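Long-range contact in cytochrome c-554 (Nitrosomonas europaea, PDB 1FT5), which carries electrons in ammonia oxidation as a periplasmic multiheme cytochrome, accepting them directly from hydroxylamine oxidoreductase: residues E131-G143 / P152-F166. Numbering follows the deposited sequence.
Sequences EERCSACHLNYEG and PYTPFTPEVDAKYTF. With HEM (protoporphyrin IX containing Fe), chain F.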
loop_
_atom_site.group_PDB
_atom_site.type_symbol
_atom_site.label_atom_id
_atom_site.label_comp_id
_atom_site.label_asym_id
_atom_site.label_seq_id
_atom_site.Cartn_x
_atom_site.Cartn_y
_atom_site.Cartn_z
ATOM N N GLU A 131 7.999 0.303 -6.564
ATOM C CA GLU A 131 9.112 -0.488 -6.063
ATOM C C GLU A 131 9.778 0.039 -4.826
ATOM O O GLU A 131 9.969 -0.751 -3.891
ATOM C CB GLU A 131 10.161 -0.742 -7.137
ATOM C CG GLU A 131 11.111 -1.822 -6.676
ATOM C CD GLU A 131 12.008 -2.367 -7.767
ATOM O OE1 GLU A 131 11.912 -1.946 -8.953
ATOM O OE2 GLU A 131 12.838 -3.241 -7.409
ATOM N N GLU A 132 10.103 1.336 -4.801
ATOM C CA GLU A 132 10.745 1.899 -3.604
ATOM C C GLU A 132 9.843 1.743 -2.394
ATOM O O GLU A 132 10.313 1.375 -1.310
ATOM C CB GLU A 132 11.072 3.391 -3.825
ATOM C CG GLU A 132 12.216 3.933 -2.975
ATOM C CD GLU A 132 13.583 3.202 -3.176
ATOM O OE1 GLU A 132 13.855 2.602 -4.264
ATOM O OE2 GLU A 132 14.387 3.242 -2.222
ATOM N N ARG A 133 8.541 2.036 -2.537
ATOM C CA ARG A 133 7.649 1.873 -1.404
ATOM C C ARG A 133 7.574 0.444 -0.885
ATOM O O ARG A 133 7.622 0.219 0.334
ATOM C CB ARG A 133 6.205 2.391 -1.704
ATOM C CG ARG A 133 6.156 3.898 -1.691
ATOM C CD ARG A 133 4.695 4.432 -1.981
ATOM N NE ARG A 133 4.825 5.827 -2.327
ATOM C CZ ARG A 133 4.936 6.774 -1.412
ATOM N NH1 ARG A 133 4.907 6.384 -0.130
ATOM N NH2 ARG A 133 5.154 8.046 -1.774
ATOM N N CYS A 134 7.475 -0.538 -1.783
ATOM C CA CYS A 134 7.378 -1.908 -1.301
ATOM C C CYS A 134 8.669 -2.286 -0.588
ATOM O O CYS A 134 8.631 -2.934 0.466
ATOM C CB CYS A 134 7.218 -2.985 -2.377
ATOM S SG CYS A 134 6.038 -2.652 -3.755
ATOM N N SER A 135 9.768 -1.792 -1.166
ATOM C CA SER A 135 11.111 -2.120 -0.648
ATOM C C SER A 135 11.357 -1.553 0.712
ATOM O O SER A 135 12.055 -2.207 1.530
ATOM C CB SER A 135 12.167 -1.579 -1.591
ATOM O OG SER A 135 12.038 -2.217 -2.873
ATOM N N ALA A 136 10.859 -0.356 0.986
ATOM C CA ALA A 136 11.059 0.259 2.300
ATOM C C ALA A 136 10.495 -0.567 3.465
ATOM O O ALA A 136 10.913 -0.409 4.621
ATOM C CB ALA A 136 10.456 1.657 2.291
ATOM N N CYS A 137 9.522 -1.449 3.162
ATOM C CA CYS A 137 8.999 -2.336 4.186
ATOM C C CYS A 137 9.626 -3.760 4.010
ATOM O O CYS A 137 10.119 -4.351 4.980
ATOM C CB CYS A 137 7.512 -2.494 4.104
ATOM S SG CYS A 137 6.724 -0.898 4.437
ATOM N N HIS A 138 9.627 -4.272 2.781
ATOM C CA HIS A 138 10.019 -5.653 2.558
ATOM C C HIS A 138 11.513 -5.940 2.480
ATOM O O HIS A 138 11.914 -7.077 2.733
ATOM C CB HIS A 138 9.356 -6.135 1.263
ATOM C CG HIS A 138 7.916 -6.447 1.415
ATOM N ND1 HIS A 138 7.487 -7.716 1.719
ATOM C CD2 HIS A 138 6.797 -5.654 1.368
ATOM C CE1 HIS A 138 6.154 -7.680 1.864
ATOM N NE2 HIS A 138 5.699 -6.459 1.654
ATOM N N LEU A 139 12.295 -4.933 2.162
ATOM C CA LEU A 139 13.751 -5.152 1.993
ATOM C C LEU A 139 14.510 -4.297 2.974
ATOM O O LEU A 139 15.708 -4.003 2.769
ATOM C CB LEU A 139 14.151 -4.793 0.543
ATOM C CG LEU A 139 13.647 -5.783 -0.484
ATOM C CD1 LEU A 139 14.065 -5.270 -1.941
ATOM C CD2 LEU A 139 14.233 -7.149 -0.254
ATOM N N ASN A 140 13.857 -3.941 4.090
ATOM C CA ASN A 140 14.498 -3.069 5.066
ATOM C C ASN A 140 15.087 -3.911 6.166
ATOM O O ASN A 140 14.466 -4.125 7.215
ATOM C CB ASN A 140 13.496 -2.074 5.665
ATOM C CG ASN A 140 14.194 -0.999 6.434
ATOM O OD1 ASN A 140 15.027 -0.299 5.861
ATOM N ND2 ASN A 140 13.869 -0.819 7.714
ATOM N N TYR A 141 16.281 -4.452 5.870
ATOM C CA TYR A 141 17.009 -5.265 6.857
ATOM C C TYR A 141 18.474 -5.062 6.652
ATOM O O TYR A 141 18.906 -4.578 5.618
ATOM C CB TYR A 141 16.654 -6.767 6.818
ATOM C CG TYR A 141 16.723 -7.432 5.484
ATOM C CD1 TYR A 141 17.908 -7.969 5.009
ATOM C CD2 TYR A 141 15.572 -7.544 4.718
ATOM C CE1 TYR A 141 17.917 -8.620 3.756
ATOM C CE2 TYR A 141 15.576 -8.153 3.527
ATOM C CZ TYR A 141 16.709 -8.681 3.042
ATOM O OH TYR A 141 16.588 -9.323 1.818
ATOM N N GLU A 142 19.247 -5.495 7.655
ATOM C CA GLU A 142 20.699 -5.295 7.593
ATOM C C GLU A 142 21.324 -6.030 6.440
ATOM O O GLU A 142 21.082 -7.196 6.288
ATOM C CB GLU A 142 21.309 -5.788 8.911
ATOM C CG GLU A 142 22.788 -5.451 8.989
ATOM C CD GLU A 142 23.342 -5.568 10.393
ATOM O OE1 GLU A 142 22.552 -5.924 11.302
ATOM O OE2 GLU A 142 24.567 -5.296 10.571
ATOM N N GLY A 143 22.134 -5.309 5.667
ATOM C CA GLY A 143 22.819 -5.913 4.541
ATOM C C GLY A 143 21.923 -6.235 3.378
ATOM O O GLY A 143 22.272 -6.967 2.463
ATOM N N PRO A 152 14.229 0.934 12.298
ATOM C CA PRO A 152 14.040 -0.476 12.690
ATOM C C PRO A 152 13.857 -1.384 11.484
ATOM O O PRO A 152 13.224 -1.034 10.497
ATOM C CB PRO A 152 12.804 -0.474 13.595
ATOM C CG PRO A 152 12.075 0.777 13.240
ATOM C CD PRO A 152 13.041 1.779 12.600
ATOM N N TYR A 153 14.468 -2.567 11.551
ATOM C CA TYR A 153 14.414 -3.551 10.471
ATOM C C TYR A 153 13.285 -4.538 10.612
ATOM O O TYR A 153 12.782 -4.773 11.734
ATOM C CB TYR A 153 15.732 -4.383 10.480
ATOM C CG TYR A 153 16.938 -3.549 10.240
ATOM C CD1 TYR A 153 18.015 -3.590 11.148
ATOM C CD2 TYR A 153 17.041 -2.737 9.132
ATOM C CE1 TYR A 153 19.165 -2.830 10.921
ATOM C CE2 TYR A 153 18.205 -1.955 8.889
ATOM C CZ TYR A 153 19.253 -2.028 9.793
ATOM O OH TYR A 153 20.434 -1.331 9.524
ATOM N N THR A 154 12.888 -5.131 9.481
ATOM C CA THR A 154 11.884 -6.160 9.569
ATOM C C THR A 154 12.531 -7.407 10.204
ATOM O O THR A 154 13.695 -7.765 9.873
ATOM C CB THR A 154 11.330 -6.580 8.171
ATOM O OG1 THR A 154 10.471 -7.698 8.379
ATOM C CG2 THR A 154 12.482 -6.922 7.128
ATOM N N PRO A 155 11.836 -8.012 11.174
ATOM C CA PRO A 155 12.404 -9.233 11.779
ATOM C C PRO A 155 12.296 -10.420 10.823
ATOM O O PRO A 155 12.869 -11.481 11.110
ATOM C CB PRO A 155 11.500 -9.496 12.997
ATOM C CG PRO A 155 10.740 -8.203 13.286
ATOM C CD PRO A 155 10.606 -7.551 11.885
ATOM N N PHE A 156 11.488 -10.282 9.760
ATOM C CA PHE A 156 11.194 -11.420 8.852
ATOM C C PHE A 156 12.003 -11.337 7.601
ATOM O O PHE A 156 11.586 -10.820 6.564
ATOM C CB PHE A 156 9.630 -11.465 8.582
ATOM C CG PHE A 156 8.881 -11.687 9.864
ATOM C CD1 PHE A 156 8.443 -10.588 10.631
ATOM C CD2 PHE A 156 8.745 -12.966 10.371
ATOM C CE1 PHE A 156 7.894 -10.756 11.864
ATOM C CE2 PHE A 156 8.146 -13.140 11.681
ATOM C CZ PHE A 156 7.727 -11.989 12.398
ATOM N N THR A 157 13.191 -11.950 7.700
ATOM C CA THR A 157 14.161 -11.855 6.619
ATOM C C THR A 157 14.492 -13.213 6.027
ATOM O O THR A 157 14.099 -14.234 6.583
ATOM C CB THR A 157 15.475 -11.347 7.171
ATOM O OG1 THR A 157 15.925 -12.360 8.073
ATOM C CG2 THR A 157 15.331 -10.082 7.988
ATOM N N PRO A 158 15.171 -13.219 4.880
ATOM C CA PRO A 158 15.543 -14.520 4.257
ATOM C C PRO A 158 16.324 -15.402 5.202
ATOM O O PRO A 158 16.238 -16.633 5.105
ATOM C CB PRO A 158 16.328 -14.112 3.003
ATOM C CG PRO A 158 15.699 -12.795 2.641
ATOM C CD PRO A 158 15.493 -12.097 4.000
ATOM N N GLU A 159 17.105 -14.809 6.117
ATOM C CA GLU A 159 17.799 -15.655 7.135
ATOM C C GLU A 159 16.825 -16.447 7.981
ATOM O O GLU A 159 17.059 -17.617 8.332
ATOM C CB GLU A 159 18.591 -14.821 8.140
ATOM C CG GLU A 159 19.843 -14.324 7.582
ATOM C CD GLU A 159 20.647 -13.519 8.575
ATOM O OE1 GLU A 159 20.136 -13.135 9.681
ATOM O OE2 GLU A 159 21.822 -13.241 8.247
ATOM N N VAL A 160 15.738 -15.803 8.414
ATOM C CA VAL A 160 14.744 -16.465 9.231
ATOM C C VAL A 160 14.069 -17.583 8.430
ATOM O O VAL A 160 13.933 -18.730 8.921
ATOM C CB VAL A 160 13.674 -15.446 9.721
ATOM C CG1 VAL A 160 12.586 -16.199 10.493
ATOM C CG2 VAL A 160 14.385 -14.366 10.611
ATOM N N ASP A 161 13.658 -17.255 7.194
ATOM C CA ASP A 161 13.004 -18.210 6.334
ATOM C C ASP A 161 13.037 -17.691 4.894
ATOM O O ASP A 161 12.755 -16.526 4.632
ATOM C CB ASP A 161 11.547 -18.392 6.770
ATOM C CG ASP A 161 10.886 -19.599 6.144
ATOM O OD1 ASP A 161 10.842 -19.699 4.923
ATOM O OD2 ASP A 161 10.410 -20.493 6.902
ATOM N N ALA A 162 13.329 -18.575 3.959
ATOM C CA ALA A 162 13.422 -18.191 2.548
ATOM C C ALA A 162 12.108 -17.659 1.985
ATOM O O ALA A 162 12.112 -16.992 0.959
ATOM C CB ALA A 162 13.913 -19.415 1.714
ATOM N N LYS A 163 11.017 -17.953 2.662
ATOM C CA LYS A 163 9.730 -17.449 2.220
ATOM C C LYS A 163 9.628 -15.946 2.349
ATOM O O LYS A 163 8.773 -15.352 1.703
ATOM C CB LYS A 163 8.566 -18.121 2.942
ATOM C CG LYS A 163 8.251 -17.545 4.276
ATOM C CD LYS A 163 7.631 -18.626 5.099
ATOM C CE LYS A 163 6.610 -18.094 6.009
ATOM N NZ LYS A 163 5.918 -19.254 6.673
ATOM N N TYR A 164 10.551 -15.317 3.072
ATOM C CA TYR A 164 10.536 -13.836 3.203
ATOM C C TYR A 164 11.408 -13.147 2.116
ATOM O O TYR A 164 11.631 -11.918 2.176
ATOM C CB TYR A 164 10.994 -13.426 4.611
ATOM C CG TYR A 164 10.121 -13.957 5.697
ATOM C CD1 TYR A 164 10.662 -14.724 6.722
ATOM C CD2 TYR A 164 8.746 -13.745 5.710
ATOM C CE1 TYR A 164 9.858 -15.255 7.701
ATOM C CE2 TYR A 164 7.934 -14.266 6.675
ATOM C CZ TYR A 164 8.467 -15.029 7.688
ATOM O OH TYR A 164 7.639 -15.586 8.616
ATOM N N THR A 165 11.950 -13.922 1.156
ATOM C CA THR A 165 12.699 -13.340 0.070
ATOM C C THR A 165 11.662 -12.549 -0.781
ATOM O O THR A 165 10.560 -13.066 -1.103
ATOM C CB THR A 165 13.313 -14.439 -0.798
ATOM O OG1 THR A 165 14.090 -15.294 0.060
ATOM C CG2 THR A 165 14.179 -13.829 -1.894
ATOM N N PHE A 166 12.073 -11.354 -1.173
ATOM C CA PHE A 166 11.187 -10.441 -1.868
ATOM C C PHE A 166 11.710 -10.029 -3.198
ATOM O O PHE A 166 12.784 -9.446 -3.288
ATOM C CB PHE A 166 10.957 -9.170 -1.027
ATOM C CG PHE A 166 9.994 -8.186 -1.680
ATOM C CD1 PHE A 166 8.621 -8.372 -1.528
ATOM C CD2 PHE A 166 10.476 -7.107 -2.409
ATOM C CE1 PHE A 166 7.713 -7.467 -2.101
ATOM C CE2 PHE A 166 9.542 -6.181 -2.998
ATOM C CZ PHE A 166 8.175 -6.395 -2.813
HETATM C CHA HEM F . 5.358 -9.618 8.558
HETATM C CHB HEM F . 5.493 -8.868 13.340
HETATM C CHC HEM F . 8.439 -5.016 12.618
HETATM C CHD HEM F . 7.911 -5.600 7.784
HETATM C C1A HEM F . 5.099 -9.748 9.949
HETATM C C2A HEM F . 4.432 -10.849 10.543
HETATM C C3A HEM F . 4.445 -10.627 11.913
HETATM C C4A HEM F . 5.155 -9.377 12.077
HETATM C CMA HEM F . 3.907 -11.515 13.053
HETATM C CAA HEM F . 3.866 -12.019 9.794
HETATM C CBA HEM F . 4.924 -13.074 9.476
HETATM C CGA HEM F . 4.313 -14.341 8.888
HETATM O O1A HEM F . 3.069 -14.460 8.821
HETATM O O2A HEM F . 5.095 -15.203 8.446
HETATM C C1B HEM F . 6.317 -7.741 13.550
HETATM C C2B HEM F . 6.793 -7.297 14.845
HETATM C C3B HEM F . 7.648 -6.283 14.632
HETATM C C4B HEM F . 7.691 -6.035 13.214
HETATM C CMB HEM F . 6.351 -7.828 16.186
HETATM C CAB HEM F . 8.444 -5.460 15.657
HETATM C CBB HEM F . 9.327 -6.346 16.568
HETATM C C1C HEM F . 8.490 -4.799 11.211
HETATM C C2C HEM F . 9.225 -3.720 10.589
HETATM C C3C HEM F . 9.046 -3.856 9.220
HETATM C C4C HEM F . 8.228 -5.043 9.056
HETATM C CMC HEM F . 10.000 -2.617 11.298
HETATM C CAC HEM F . 9.501 -2.978 8.091
HETATM C CBC HEM F . 10.900 -2.359 8.132
HETATM C C1D HEM F . 7.185 -6.768 7.584
HETATM C C2D HEM F . 6.998 -7.367 6.309
HETATM C C3D HEM F . 6.295 -8.532 6.527
HETATM C C4D HEM F . 6.047 -8.600 7.941
HETATM C CMD HEM F . 7.522 -6.796 4.987
HETATM C CAD HEM F . 5.889 -9.532 5.460
HETATM C CBD HEM F . 6.861 -10.713 5.278
HETATM C CGD HEM F . 6.404 -11.645 4.174
HETATM O O1D HEM F . 5.447 -12.386 4.403
HETATM O O2D HEM F . 7.000 -11.639 3.132
HETATM N NA HEM F . 5.511 -8.787 10.886
HETATM N NB HEM F . 6.871 -6.969 12.532
HETATM N NC HEM F . 7.820 -5.567 10.264
HETATM N ND HEM F . 6.602 -7.482 8.577
HETATM FE FE HEM F . 6.461 -7.018 10.548
HETATM O O HOH W 1 8.797 -10.089 2.110
HETATM O O HOH W 2 10.573 -9.132 4.070
HETATM O O HOH W 3 14.599 -10.538 -0.128
#
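Phe166 and His138 form an offset stack, with ring centroids 4.5 Å apart and planes inclined by 22°. The phenyl ring also reaches under the root of the histidine side chain: His138 CB sits over its face, 3.7 Å from the Phe166 centroid, in a CH-pi contact. Methyl CMD of the neighbouring heme lies over the centre of the opposite imidazole face. Cys134 CB meets Phe166 CZ at 3.6 Å, while Leu139 brings CG and CD2 against CD2 and CB of the same phenylalanine. In the imidazole plane, ND1 of His138 donates to a water at 2.7 Å while NE2 is on iron, and the two together hold the ring's rotation; that water also lies beside heme propionate oxygen O2D.

Cys134 to His138 form a CXXCH heme-attachment motif: Cys134 and Cys137 are covalently linked to heme 4, and His138 binds its iron, with His27 as the other axial ligand. Past the helix the two segments meet through backbone, Thr154 N donating to Asn140 O over 2.9 Å at a nearly straight 163°. Tyr153 lays one ring face over the Tyr141-Glu142 peptide, Glu142 N standing 3.7 Å above its centre, and turns its edge to Asn140 O. With an alanine in place of Tyr153, that peptide would probably lose its aromatic cover and a gap would open beside Glu142. Tyr141, its CG lodged between backbone N and carbonyl carbon (chi1 51°), lies with Thr157 over one face and Thr154 CG2 at its edge, its hydroxyl reaching Pro158. A water joins that hydroxyl to Phe166 N.

Farther out, Asn140 ND2 is hydrogen-bonded to Lys150 O. An ST turn, Phe156 N to Thr154 OG1, shapes the loop where Phe156 faces the neighbouring heme, and Tyr164 OH donates to that heme's O2A at 2.6 Å.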